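Local coordinates for carbon monoxide dehydrogenase (Thermococcus sp. AM4, PDB 6T7J), which probably catalyses the reversible oxidation of carbon monoxide to carbon dioxide, passing electrons through iron-sulfur clusters, its active-site cluster being nickel-free here, at residues 24-29 with 353-358; 36-41 with 324-329; 61-66 with 74-79; 98-103 with 557-562; 191-196 with 223-228. All coordinates share one frame; numbering follows the deposited sequence.

Interaction 1. Residues 24-29 with 353-358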
# COMPACT_ATOMS: atom_id res chain seq x y z
N ILE A 24 16.82 -30.21 -10.02
CA ILE A 24 15.75 -29.95 -10.98
C ILE A 24 15.40 -31.22 -11.73
O ILE A 24 14.22 -31.53 -11.95
CB ILE A 24 16.16 -28.81 -11.94
CG1 ILE A 24 16.32 -27.50 -11.16
CG2 ILE A 24 15.13 -28.64 -13.04
CD1 ILE A 24 16.75 -26.34 -12.02
N GLU A 25 16.41 -32.01 -12.11
CA GLU A 25 16.12 -33.26 -12.80
C GLU A 25 15.44 -34.27 -11.88
O GLU A 25 14.58 -35.03 -12.32
CB GLU A 25 17.40 -33.86 -13.37
CG GLU A 25 18.22 -32.88 -14.13
CD GLU A 25 19.56 -33.45 -14.38
OE1 GLU A 25 20.53 -32.69 -14.62
OE2 GLU A 25 19.61 -34.71 -14.46
N LYS A 26 15.84 -34.30 -10.61
CA LYS A 26 15.16 -35.17 -9.65
C LYS A 26 13.70 -34.78 -9.50
O LYS A 26 12.82 -35.65 -9.45
CB LYS A 26 15.88 -35.12 -8.30
CG LYS A 26 15.27 -36.02 -7.24
CD LYS A 26 16.13 -36.06 -5.99
CE LYS A 26 15.68 -37.16 -5.05
NZ LYS A 26 14.28 -36.97 -4.60
N ALA A 27 13.42 -33.47 -9.43
CA ALA A 27 12.04 -33.01 -9.38
C ALA A 27 11.27 -33.44 -10.62
O ALA A 27 10.11 -33.84 -10.52
CB ALA A 27 12.01 -31.49 -9.23
N GLU A 28 11.91 -33.36 -11.79
CA GLU A 28 11.25 -33.77 -13.02
C GLU A 28 10.91 -35.26 -12.99
O GLU A 28 9.78 -35.66 -13.31
CB GLU A 28 12.12 -33.45 -14.22
CG GLU A 28 12.31 -31.97 -14.46
CD GLU A 28 12.45 -31.63 -15.92
OE1 GLU A 28 12.54 -32.57 -16.74
OE2 GLU A 28 12.46 -30.42 -16.25
N GLU A 29 11.87 -36.10 -12.61
CA GLU A 29 11.62 -37.53 -12.60
C GLU A 29 10.62 -37.92 -11.51
O GLU A 29 9.94 -38.94 -11.63
CB GLU A 29 12.92 -38.31 -12.44
CG GLU A 29 13.59 -38.66 -13.77
CD GLU A 29 13.17 -40.02 -14.30
OE1 GLU A 29 13.87 -41.02 -14.01
OE2 GLU A 29 12.15 -40.10 -15.02
N GLN A 353 4.71 -31.85 0.38
CA GLN A 353 3.70 -32.89 0.51
C GLN A 353 4.05 -34.15 -0.26
O GLN A 353 3.39 -35.17 -0.07
CB GLN A 353 2.34 -32.35 0.07
CG GLN A 353 1.51 -31.80 1.23
CD GLN A 353 0.38 -30.91 0.77
OE1 GLN A 353 0.35 -30.45 -0.37
NE2 GLN A 353 -0.57 -30.66 1.67
N CYS A 354 5.08 -34.11 -1.11
CA CYS A 354 5.56 -35.32 -1.76
C CYS A 354 6.70 -35.97 -0.98
O CYS A 354 7.29 -36.94 -1.46
CB CYS A 354 6.00 -35.01 -3.19
SG CYS A 354 4.62 -34.69 -4.32
N TYR A 355 7.01 -35.46 0.20
CA TYR A 355 7.98 -36.07 1.10
C TYR A 355 7.35 -36.14 2.49
O TYR A 355 6.13 -36.06 2.66
CB TYR A 355 9.30 -35.29 1.11
CG TYR A 355 9.97 -35.16 -0.24
CD1 TYR A 355 9.61 -34.15 -1.12
CD2 TYR A 355 10.98 -36.04 -0.62
CE1 TYR A 355 10.23 -34.02 -2.35
CE2 TYR A 355 11.60 -35.92 -1.85
CZ TYR A 355 11.22 -34.91 -2.71
OH TYR A 355 11.84 -34.79 -3.93
N HIS A 356 8.19 -36.31 3.50
CA HIS A 356 7.78 -36.21 4.89
C HIS A 356 7.91 -34.79 5.44
O HIS A 356 7.41 -34.52 6.54
CB HIS A 356 8.61 -37.16 5.76
CG HIS A 356 10.06 -36.78 5.85
ND1 HIS A 356 10.76 -36.25 4.79
CD2 HIS A 356 10.94 -36.86 6.88
CE1 HIS A 356 12.01 -36.01 5.16
NE2 HIS A 356 12.14 -36.37 6.43
N THR A 357 8.56 -33.90 4.69
CA THR A 357 8.94 -32.58 5.20
C THR A 357 7.74 -31.81 5.72
O THR A 357 6.67 -31.78 5.09
CB THR A 357 9.62 -31.78 4.09
OG1 THR A 357 10.81 -32.48 3.66
CG2 THR A 357 10.00 -30.39 4.57
N LYS A 358 7.91 -31.18 6.88
CA LYS A 358 6.89 -30.33 7.48
C LYS A 358 7.25 -28.86 7.29
O LYS A 358 8.35 -28.43 7.66
CB LYS A 358 6.73 -30.65 8.97
CG LYS A 358 6.17 -32.03 9.25
CD LYS A 358 6.78 -32.64 10.49
CE LYS A 358 6.00 -33.86 10.95
NZ LYS A 358 4.61 -33.52 11.36
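Lys26 and Tyr355 form a small polar contact near the protein surface, where the N-terminal helix 20-30 meets the loop that carries helix 347-352 into strand 358-361. That strand belongs to a parallel sheet of order 3-2-1-4-5-6, the doubly wound, Rossmann-like arrangement, so the contact lies at the edge of an alpha/beta domain. The two side chains approach from opposite directions. Lys26 runs outward with CG anti to the backbone N (chi1 -178°) and stays extended until the last torsion, which turns the ammonium nitrogen aside. Tyr355 has its CB directed at the helix. The ammonium group comes to the edge of the tyrosine ring, in its plane, rather than over a face, so the meeting is not a cation-pi contact. A cation-pi partner of the same ring is Arg403. The ammonium group of Lys26 is engaged chiefly elsewhere: it forms a salt bridge with Glu30 one helical turn on and hydrogen bonds with the carbonyl oxygens of Ile330 and Arg403. Tyr355 also packs on Ile330. The closest approach between the two segments is that of Lys26 NZ to Tyr355 OH, 3.3 Å.

Interaction 2. Residues 36-41 with 324-329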
# COMPACT_ATOMS: atom_id res chain seq x y z
N TRP A 36 11.04 -22.92 -12.06
CA TRP A 36 11.41 -22.86 -13.47
C TRP A 36 10.31 -23.46 -14.35
O TRP A 36 9.96 -22.89 -15.39
CB TRP A 36 12.74 -23.59 -13.69
CG TRP A 36 13.93 -22.90 -13.09
CD1 TRP A 36 14.65 -21.88 -13.63
CD2 TRP A 36 14.55 -23.20 -11.82
NE1 TRP A 36 15.68 -21.52 -12.79
CE2 TRP A 36 15.63 -22.32 -11.67
CE3 TRP A 36 14.28 -24.13 -10.81
CZ2 TRP A 36 16.46 -22.33 -10.55
CZ3 TRP A 36 15.10 -24.14 -9.69
CH2 TRP A 36 16.17 -23.25 -9.57
N HIS A 37 9.76 -24.61 -13.95
CA HIS A 37 8.69 -25.23 -14.73
C HIS A 37 7.47 -24.32 -14.82
O HIS A 37 6.86 -24.18 -15.88
CB HIS A 37 8.30 -26.58 -14.11
CG HIS A 37 9.45 -27.53 -13.96
ND1 HIS A 37 10.16 -27.66 -12.79
CD2 HIS A 37 9.99 -28.40 -14.84
CE1 HIS A 37 11.11 -28.57 -12.96
NE2 HIS A 37 11.03 -29.03 -14.19
N ARG A 38 7.11 -23.68 -13.71
CA ARG A 38 5.94 -22.80 -13.72
C ARG A 38 6.21 -21.52 -14.49
O ARG A 38 5.31 -20.99 -15.15
CB ARG A 38 5.49 -22.52 -12.29
CG ARG A 38 5.04 -23.77 -11.55
CD ARG A 38 4.44 -23.45 -10.19
NE ARG A 38 5.43 -22.87 -9.29
CZ ARG A 38 6.20 -23.57 -8.47
NH1 ARG A 38 6.09 -24.89 -8.42
NH2 ARG A 38 7.07 -22.95 -7.69
N LEU A 39 7.45 -21.01 -14.44
CA LEU A 39 7.83 -19.91 -15.32
C LEU A 39 7.63 -20.29 -16.78
O LEU A 39 7.10 -19.51 -17.58
CB LEU A 39 9.28 -19.50 -15.08
CG LEU A 39 9.85 -18.54 -16.12
CD1 LEU A 39 9.16 -17.18 -16.03
CD2 LEU A 39 11.36 -18.39 -15.96
N LEU A 40 8.06 -21.50 -17.16
CA LEU A 40 7.84 -21.98 -18.52
C LEU A 40 6.35 -22.07 -18.83
O LEU A 40 5.92 -21.76 -19.95
CB LEU A 40 8.51 -23.34 -18.72
CG LEU A 40 10.04 -23.35 -18.77
CD1 LEU A 40 10.56 -24.76 -19.01
CD2 LEU A 40 10.55 -22.40 -19.85
N GLU A 41 5.55 -22.49 -17.85
CA GLU A 41 4.10 -22.56 -18.06
C GLU A 41 3.49 -21.18 -18.24
O GLU A 41 2.43 -21.05 -18.88
CB GLU A 41 3.44 -23.29 -16.89
CG GLU A 41 3.75 -24.77 -16.81
CD GLU A 41 2.69 -25.55 -16.06
OE1 GLU A 41 1.56 -25.03 -15.92
OE2 GLU A 41 2.98 -26.67 -15.61
N MET A 324 16.41 -21.76 -4.62
CA MET A 324 16.83 -23.08 -4.16
C MET A 324 15.95 -23.64 -3.05
O MET A 324 16.10 -24.82 -2.72
CB MET A 324 18.29 -23.03 -3.69
CG MET A 324 19.27 -22.65 -4.80
SD MET A 324 20.95 -22.40 -4.22
CE MET A 324 21.47 -24.09 -3.93
N GLN A 325 15.04 -22.83 -2.48
CA GLN A 325 14.24 -23.32 -1.35
C GLN A 325 13.50 -24.60 -1.71
O GLN A 325 13.64 -25.62 -1.02
CB GLN A 325 13.27 -22.23 -0.88
CG GLN A 325 12.37 -21.62 -1.94
CD GLN A 325 11.56 -20.45 -1.41
OE1 GLN A 325 10.59 -20.64 -0.68
NE2 GLN A 325 11.95 -19.24 -1.78
N GLU A 326 12.74 -24.58 -2.81
CA GLU A 326 12.11 -25.80 -3.32
C GLU A 326 13.11 -26.94 -3.41
O GLU A 326 12.87 -28.04 -2.89
CB GLU A 326 11.50 -25.53 -4.69
CG GLU A 326 10.07 -25.05 -4.68
CD GLU A 326 9.63 -24.58 -6.05
OE1 GLU A 326 10.47 -23.97 -6.76
OE2 GLU A 326 8.47 -24.82 -6.43
N LEU A 327 14.25 -26.68 -4.05
CA LEU A 327 15.24 -27.74 -4.26
C LEU A 327 15.69 -28.36 -2.95
O LEU A 327 15.99 -29.56 -2.90
CB LEU A 327 16.43 -27.19 -5.04
CG LEU A 327 16.09 -26.60 -6.41
CD1 LEU A 327 17.27 -25.85 -7.00
CD2 LEU A 327 15.62 -27.70 -7.36
N ALA A 328 15.72 -27.56 -1.87
CA ALA A 328 16.16 -28.10 -0.59
C ALA A 328 15.23 -29.20 -0.11
O ALA A 328 15.68 -30.19 0.49
CB ALA A 328 16.25 -26.97 0.45
N ILE A 329 13.93 -29.06 -0.37
CA ILE A 329 12.99 -30.11 -0.00
C ILE A 329 13.14 -31.31 -0.93
O ILE A 329 12.86 -32.45 -0.53
CB ILE A 329 11.55 -29.56 -0.02
CG1 ILE A 329 11.47 -28.25 0.75
CG2 ILE A 329 10.57 -30.58 0.54
CD1 ILE A 329 10.13 -27.55 0.64
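Arg38 reaches from helix 35-42 to Glu326 on helix 325-330, and its side chain can be followed atom by atom. CB already points at the other helix, and CG lies anti to the carbonyl carbon (chi1 -63°). A bend at the third torsion then turns the guanidinium. NE donates weakly to the carbonyl oxygen of Gly75 of the second subunit. At the tip, Arg38 NH2 holds Glu326 OE2 at 2.7 Å in a salt bridge; Arg38 NH1 adds a weak bond to Glu326 OE2 at 3.1 Å and another weak one to Lys33 O. The oxygen lies in the guanidinium plane, yet it is met from above the carboxylate plane, the two planes being 56° apart. Glu326 OE1 accepts from Ala35 N, while Arg38 NH2 also bonds to Val76 O of the second subunit. A glutamine here would probably leave buried Glu326 without its charge partner. Beside this polar pair, Trp36 presents the ring edge at CH2 to Leu327 CD1, 3.8 Å away, the two side chains crossing at about a right angle. The arrangement is a buried salt bridge at a subunit interface, joining helix 35-42, the Rossmann-like domain and the second subunit's cluster-binding loop.

Interaction 3. Residues 61-66 with 74-79. With SF4 (iron/sulfur cluster), chain D.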
# COMPACT_ATOMS: atom_id res chain seq x y z
N GLY A 61 -11.26 -0.48 -15.03
CA GLY A 61 -10.28 -1.25 -15.77
C GLY A 61 -10.66 -2.71 -15.85
O GLY A 61 -11.81 -3.08 -15.60
N PRO A 62 -9.69 -3.58 -16.18
CA PRO A 62 -8.28 -3.27 -16.43
C PRO A 62 -8.08 -2.48 -17.72
O PRO A 62 -8.84 -2.66 -18.67
CB PRO A 62 -7.62 -4.66 -16.54
CG PRO A 62 -8.65 -5.64 -16.05
CD PRO A 62 -9.97 -5.02 -16.34
N CYS A 63 -7.08 -1.61 -17.75
CA CYS A 63 -6.79 -0.81 -18.92
C CYS A 63 -5.37 -1.09 -19.41
O CYS A 63 -4.43 -1.14 -18.61
CB CYS A 63 -6.93 0.70 -18.65
SG CYS A 63 -8.58 1.40 -18.58
N ARG A 64 -5.24 -1.24 -20.72
CA ARG A 64 -3.98 -1.43 -21.41
C ARG A 64 -3.63 -0.18 -22.20
O ARG A 64 -4.50 0.41 -22.85
CB ARG A 64 -4.04 -2.60 -22.40
CG ARG A 64 -4.06 -3.98 -21.81
CD ARG A 64 -4.85 -4.87 -22.75
NE ARG A 64 -4.55 -6.28 -22.60
CZ ARG A 64 -5.21 -7.25 -23.23
NH1 ARG A 64 -6.20 -6.94 -24.05
NH2 ARG A 64 -4.88 -8.52 -23.04
N ILE A 65 -2.36 0.21 -22.19
CA ILE A 65 -1.87 1.26 -23.07
C ILE A 65 -0.97 0.60 -24.10
O ILE A 65 0.00 -0.08 -23.75
CB ILE A 65 -1.12 2.35 -22.30
CG1 ILE A 65 -2.02 2.95 -21.22
CG2 ILE A 65 -0.65 3.44 -23.25
CD1 ILE A 65 -3.42 3.27 -21.69
N ASP A 66 -1.29 0.80 -25.38
CA ASP A 66 -0.51 0.21 -26.45
C ASP A 66 0.68 1.11 -26.77
O ASP A 66 0.49 2.18 -27.36
CB ASP A 66 -1.37 -0.00 -27.69
CG ASP A 66 -0.58 -0.58 -28.85
OD1 ASP A 66 -0.24 -1.78 -28.82
OD2 ASP A 66 -0.30 0.19 -29.80
N LYS A 74 -4.82 5.80 -23.90
CA LYS A 74 -5.20 6.30 -22.58
C LYS A 74 -6.22 5.37 -21.95
O LYS A 74 -7.05 4.78 -22.64
CB LYS A 74 -5.76 7.73 -22.67
CG LYS A 74 -4.69 8.78 -22.88
CD LYS A 74 -5.30 10.14 -23.14
CE LYS A 74 -4.49 11.20 -22.45
NZ LYS A 74 -5.39 12.23 -22.02
N GLY A 75 -6.14 5.23 -20.63
CA GLY A 75 -7.09 4.43 -19.90
C GLY A 75 -8.45 5.10 -19.81
O GLY A 75 -8.66 6.22 -20.27
N VAL A 76 -9.39 4.38 -19.19
CA VAL A 76 -10.76 4.90 -19.06
C VAL A 76 -10.76 6.23 -18.31
O VAL A 76 -11.48 7.16 -18.67
CB VAL A 76 -11.66 3.85 -18.37
CG1 VAL A 76 -13.06 4.41 -18.17
CG2 VAL A 76 -11.72 2.57 -19.19
N CYS A 77 -9.93 6.33 -17.27
CA CYS A 77 -9.78 7.56 -16.49
C CYS A 77 -9.05 8.66 -17.24
O CYS A 77 -9.10 9.82 -16.81
CB CYS A 77 -9.03 7.26 -15.19
SG CYS A 77 -7.27 6.96 -15.43
N GLY A 78 -8.38 8.33 -18.34
CA GLY A 78 -7.53 9.28 -19.03
C GLY A 78 -6.06 9.16 -18.72
O GLY A 78 -5.28 9.99 -19.20
N ALA A 79 -5.65 8.16 -17.94
CA ALA A 79 -4.24 8.03 -17.56
C ALA A 79 -3.41 7.58 -18.75
O ALA A 79 -3.70 6.55 -19.38
CB ALA A 79 -4.08 7.05 -16.41
FE1 SF4 D . -7.55 4.76 -14.82
FE2 SF4 D . -6.13 2.55 -14.09
FE3 SF4 D . -8.04 2.33 -16.11
FE4 SF4 D . -8.63 2.79 -13.45
S1 SF4 D . -7.70 0.89 -14.35
S2 SF4 D . -9.59 3.82 -15.30
S3 SF4 D . -6.97 4.16 -12.68
S4 SF4 D . -6.11 3.57 -16.16
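Cys63 points at the backbone of Val76 beside the iron-sulfur cluster. Its CB is directed at the loop 74-79, and its SG, anti to the carbonyl carbon (chi1 -77°), ends between the cluster and the Val76 backbone. There Cys63 SG accepts a nearly straight hydrogen bond from Val76 N, 3.1 Å long with an angle of 164° at the hydrogen. It also touches one methyl of that valine, Val76 CG2 lying 3.4 Å from Cys63 SG. On the cluster side, Cys63 SG stands 2.7 Å from FE3. Cys77 reaches a different corner, its SG turned between the backbone N and the carbonyl carbon (chi1 73°), and Cys77 SG binds SF4 FE1 at 2.3 Å. This is a cysteine-rich [4Fe-4S] site, whose pocket also holds Cys55 and Cys58, and in which an N-H to cysteine sulfur bond is a familiar feature; such a bond would probably draw electron density from the cysteine sulfur. The loop bends round the cubane in a type I beta turn from Gly75 to Gly78, closed by Gly78 N to Gly75 O at 2.9 Å. A side chain on Gly75 would collide with S4, and one on Gly61 with S1; Gly61 CA already lies 3.6 Å from S1, just before a cis peptide to Pro62. Further from the cluster, Ile65 lays its CD1 against the Lys74-Gly75 peptide, 3.5 Å from Lys74 C, and its side chain also packs on Ala81 and Ile84 of helix 81-115. Lys74 turns the other way, its ammonium forming a salt bridge with Asp350 of the second subunit.

Interaction 4. Residues 98-103 with 557-562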
# COMPACT_ATOMS: atom_id res chain seq x y z
N ALA A 98 7.15 -1.44 2.97
CA ALA A 98 6.25 -1.99 3.98
C ALA A 98 6.78 -3.30 4.56
O ALA A 98 6.70 -3.53 5.77
CB ALA A 98 4.86 -2.20 3.39
N ALA A 99 7.32 -4.17 3.70
CA ALA A 99 7.90 -5.41 4.20
C ALA A 99 9.05 -5.13 5.16
O ALA A 99 9.09 -5.67 6.28
CB ALA A 99 8.38 -6.27 3.03
N HIS A 100 9.98 -4.26 4.75
CA HIS A 100 11.10 -3.94 5.63
C HIS A 100 10.63 -3.25 6.91
O HIS A 100 11.20 -3.47 7.98
CB HIS A 100 12.12 -3.07 4.89
CG HIS A 100 12.95 -3.84 3.91
ND1 HIS A 100 13.44 -3.28 2.75
CD2 HIS A 100 13.36 -5.13 3.91
CE1 HIS A 100 14.12 -4.20 2.08
NE2 HIS A 100 14.09 -5.32 2.76
N SER A 101 9.57 -2.44 6.82
CA SER A 101 9.07 -1.72 7.98
C SER A 101 8.41 -2.66 8.98
O SER A 101 8.56 -2.49 10.19
CB SER A 101 8.10 -0.64 7.55
OG SER A 101 7.26 -0.29 8.64
N ASP A 102 7.65 -3.65 8.50
CA ASP A 102 7.04 -4.61 9.41
C ASP A 102 8.10 -5.49 10.07
O ASP A 102 7.99 -5.82 11.26
CB ASP A 102 6.02 -5.47 8.67
CG ASP A 102 4.59 -5.13 9.05
OD1 ASP A 102 4.38 -4.14 9.79
OD2 ASP A 102 3.66 -5.85 8.61
N HIS A 103 9.14 -5.87 9.31
CA HIS A 103 10.30 -6.53 9.90
C HIS A 103 10.88 -5.70 11.05
O HIS A 103 11.04 -6.19 12.19
CB HIS A 103 11.33 -6.76 8.79
CG HIS A 103 12.52 -7.57 9.19
ND1 HIS A 103 12.81 -7.90 10.50
CD2 HIS A 103 13.51 -8.12 8.44
CE1 HIS A 103 13.92 -8.61 10.54
NE2 HIS A 103 14.37 -8.76 9.31
N SER A 557 11.93 -9.03 -6.12
CA SER A 557 10.97 -8.61 -5.10
C SER A 557 10.75 -7.10 -5.13
O SER A 557 11.57 -6.33 -5.63
CB SER A 557 11.45 -9.04 -3.71
OG SER A 557 12.47 -8.17 -3.24
N GLU A 558 9.61 -6.69 -4.58
CA GLU A 558 9.35 -5.27 -4.40
C GLU A 558 10.30 -4.66 -3.37
O GLU A 558 10.62 -3.47 -3.44
CB GLU A 558 7.88 -5.06 -3.99
CG GLU A 558 6.89 -5.43 -5.09
CD GLU A 558 5.48 -5.68 -4.56
OE1 GLU A 558 4.52 -5.10 -5.11
OE2 GLU A 558 5.33 -6.47 -3.60
N LYS A 559 10.75 -5.47 -2.40
CA LYS A 559 11.81 -5.04 -1.50
C LYS A 559 13.05 -4.62 -2.27
O LYS A 559 13.70 -3.63 -1.93
CB LYS A 559 12.14 -6.15 -0.51
CG LYS A 559 11.32 -6.13 0.76
CD LYS A 559 11.65 -7.32 1.64
CE LYS A 559 11.31 -8.63 0.94
NZ LYS A 559 11.89 -9.80 1.64
N ALA A 560 13.40 -5.38 -3.32
CA ALA A 560 14.56 -5.02 -4.14
C ALA A 560 14.34 -3.69 -4.84
O ALA A 560 15.28 -2.90 -5.01
CB ALA A 560 14.85 -6.12 -5.16
N VAL A 561 13.10 -3.41 -5.25
CA VAL A 561 12.80 -2.12 -5.88
C VAL A 561 13.00 -0.99 -4.88
O VAL A 561 13.61 0.04 -5.20
CB VAL A 561 11.37 -2.12 -6.45
CG1 VAL A 561 11.08 -0.79 -7.13
CG2 VAL A 561 11.20 -3.27 -7.43
N SER A 562 12.51 -1.16 -3.65
CA SER A 562 12.73 -0.14 -2.63
C SER A 562 14.21 0.05 -2.34
O SER A 562 14.69 1.18 -2.19
CB SER A 562 11.98 -0.51 -1.34
OG SER A 562 12.22 0.46 -0.34
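A single carboxylate oxygen, Asp226 OD2, is gripped from both segments, by His100 ND1 on helix 81-115 and by Ser562 OG on helix 558-569. The bond to ND1 helps fix the rotation of the imidazole, whose face then receives the aliphatic stem of Lys559. CG of the lysine sits 3.7 Å from the ring centroid and 19° off the normal, a CH-pi contact displaced toward the rim, and Lys559 CD follows at 3.3 Å from His100 NE2. From the residue just before the histidine, Ala99 CB packs on the same stem, 3.7 Å from Lys559 CD. A bend at the third torsion (chi3 -62°) carries the lysine on past the ring, leaving His100 NE2 and Lys559 NZ 5.1 Å apart. The amine instead makes a hydrogen bond to Gln342 OE1, and the side chain comes within about 4 Å of the broken iron-sulfur cluster, whose pocket includes Ser557 and Lys559. Ser557 caps its helix, Ser557 OG accepting from Ala560 N at 2.9 Å. Chemically, then, the two helices meet through carbon on a ring face and not through charge: the methylenes of Lys559 are packed by His100 and Ala99, while its amine goes on to Gln342, with Asp226 holding the histidine that packs on the lysine.

Interaction 5. Residues 191-196 with 223-228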
# COMPACT_ATOMS: atom_id res chain seq x y z
N ARG A 191 9.14 11.50 6.64
CA ARG A 191 8.61 11.98 7.90
C ARG A 191 8.21 10.87 8.86
O ARG A 191 8.64 10.86 10.01
CB ARG A 191 7.40 12.90 7.63
CG ARG A 191 7.70 14.02 6.65
CD ARG A 191 6.47 14.44 5.88
NE ARG A 191 6.00 13.38 4.98
CZ ARG A 191 4.99 13.51 4.13
NH1 ARG A 191 4.64 12.50 3.36
NH2 ARG A 191 4.33 14.66 4.05
N ALA A 192 7.39 9.92 8.40
CA ALA A 192 7.05 8.74 9.18
C ALA A 192 6.80 7.60 8.20
O ALA A 192 6.11 7.78 7.20
CB ALA A 192 5.82 8.98 10.06
N ILE A 193 7.36 6.42 8.51
CA ILE A 193 7.47 5.36 7.51
C ILE A 193 6.10 4.91 7.03
O ILE A 193 5.80 4.92 5.83
CB ILE A 193 8.28 4.18 8.08
CG1 ILE A 193 9.53 4.67 8.80
CG2 ILE A 193 8.66 3.25 6.96
CD1 ILE A 193 10.31 3.56 9.50
N ASP A 194 5.26 4.46 7.97
CA ASP A 194 3.92 4.00 7.61
C ASP A 194 3.14 5.09 6.88
O ASP A 194 2.36 4.78 5.97
CB ASP A 194 3.16 3.56 8.87
CG ASP A 194 3.80 2.34 9.53
OD1 ASP A 194 4.73 1.75 8.94
OD2 ASP A 194 3.37 1.98 10.65
N ARG A 195 3.36 6.35 7.24
CA ARG A 195 2.73 7.44 6.50
C ARG A 195 3.21 7.49 5.06
O ARG A 195 2.42 7.75 4.15
CB ARG A 195 2.98 8.78 7.19
CG ARG A 195 2.37 9.95 6.42
CD ARG A 195 2.93 11.29 6.85
NE ARG A 195 2.26 12.38 6.15
CZ ARG A 195 2.33 13.66 6.51
NH1 ARG A 195 1.69 14.58 5.81
NH2 ARG A 195 3.06 14.01 7.56
N GLU A 196 4.50 7.25 4.83
CA GLU A 196 5.01 7.26 3.46
C GLU A 196 4.38 6.13 2.63
O GLU A 196 3.96 6.35 1.49
CB GLU A 196 6.54 7.15 3.45
CG GLU A 196 7.26 8.17 4.32
CD GLU A 196 6.92 9.61 3.96
OE1 GLU A 196 6.55 9.87 2.80
OE2 GLU A 196 7.03 10.48 4.86
N SER A 223 11.33 5.26 -0.24
CA SER A 223 12.54 4.43 -0.21
C SER A 223 13.51 4.93 0.84
O SER A 223 14.18 4.13 1.51
CB SER A 223 13.19 4.42 -1.59
OG SER A 223 13.92 5.61 -1.80
N LEU A 224 13.61 6.25 1.01
CA LEU A 224 14.49 6.79 2.05
C LEU A 224 13.96 6.46 3.44
O LEU A 224 14.74 6.15 4.34
CB LEU A 224 14.64 8.30 1.88
CG LEU A 224 15.48 8.74 0.68
CD1 LEU A 224 15.57 10.26 0.60
CD2 LEU A 224 16.87 8.11 0.75
N ALA A 225 12.64 6.51 3.63
CA ALA A 225 12.05 6.05 4.88
C ALA A 225 12.41 4.59 5.15
O ALA A 225 12.57 4.19 6.31
CB ALA A 225 10.54 6.22 4.86
N ASP A 226 12.52 3.78 4.10
CA ASP A 226 12.95 2.39 4.28
C ASP A 226 14.42 2.32 4.67
O ASP A 226 14.77 1.84 5.76
CB ASP A 226 12.70 1.59 3.00
CG ASP A 226 13.13 0.12 3.11
OD1 ASP A 226 13.58 -0.30 4.20
OD2 ASP A 226 13.02 -0.61 2.11
N GLY A 227 15.31 2.79 3.79
CA GLY A 227 16.72 2.47 3.93
C GLY A 227 17.37 3.13 5.13
O GLY A 227 18.11 2.49 5.89
N TRP A 228 17.13 4.43 5.32
CA TRP A 228 17.79 5.20 6.36
C TRP A 228 17.02 5.20 7.68
O TRP A 228 17.39 5.95 8.59
CB TRP A 228 18.01 6.63 5.88
CG TRP A 228 19.17 6.77 4.95
CD1 TRP A 228 19.13 6.86 3.59
CD2 TRP A 228 20.56 6.80 5.31
NE1 TRP A 228 20.40 6.96 3.08
CE2 TRP A 228 21.30 6.92 4.12
CE3 TRP A 228 21.25 6.75 6.53
CZ2 TRP A 228 22.69 6.99 4.10
CZ3 TRP A 228 22.63 6.81 6.51
CH2 TRP A 228 23.34 6.94 5.31
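Ile193 and Ala225 bring the two backbones together, their CA atoms 5.3 Å apart, where the first turn of helix 193-203 rests on helix 212-242. Ala192 occupies the N-cap position, and Glu196 N bonds back to Ala192 O at 2.9 Å; the second helix has a wider, pi-type turn over 226-228, just past the touching residue. So close an approach relies on the small side chain of Ala225, whose CB points at the other segment and is met by two groups. Glu196 CG lies 3.9 Å from it, and Ile193 CG2 4.1 Å. The other branch of the isoleucine passes along the backbone, Ile193 CD1 reaching 4.0 Å from Ala225 O. Beyond CG the glutamate folds back (chi2 -56°) toward Arg191, the residue before the N-cap. Its OE2 takes a nearly straight bond from the backbone N of Arg191 at 2.9 Å, from above the carboxylate plane, and a second from Arg191 NE at 3.1 Å through the syn lone pair. Arg191 NH1 reaches Glu196 OE1 at 3.3 Å, so the guanidinium grips the carboxylate side-on. With a leucine in place of Glu196, the Arg191 N-H would probably lose its acceptor and the guanidinium would be freer to turn. Arg195 lays its guanidinium over a face of that of Arg191, and Asp166 and Glu199 supply further carboxylates. The buried arginine pair is thus probably balanced by acids, while the helix contact itself is apolar, using only the carbon stem of the glutamate.

Interactions 1 and 2 are neighbours, centres 11 Å apart: Ile24 packs on Trp36, and Glu28 OE2 lies 2.9 Å from His37 NE2, probably a hydrogen bond joining helices 20-30 and 35-42. Interactions 4 and 5 pair likewise, also 11 Å between centres, through Asp226 on helix 212-242. Interaction 4 touches the broken active-site cluster, whereas the Trp36 side chain of interaction 2 stays about 12 Å from it. Interaction 3 stands apart at its own [4Fe-4S] cluster, centres 28 Å from interaction 4, with Cys63 about 8 Å from the [2Fe-2S] cluster. Within one chain the centres of interactions 2 and 3 are 34 Å apart, yet the two meet across the dimer.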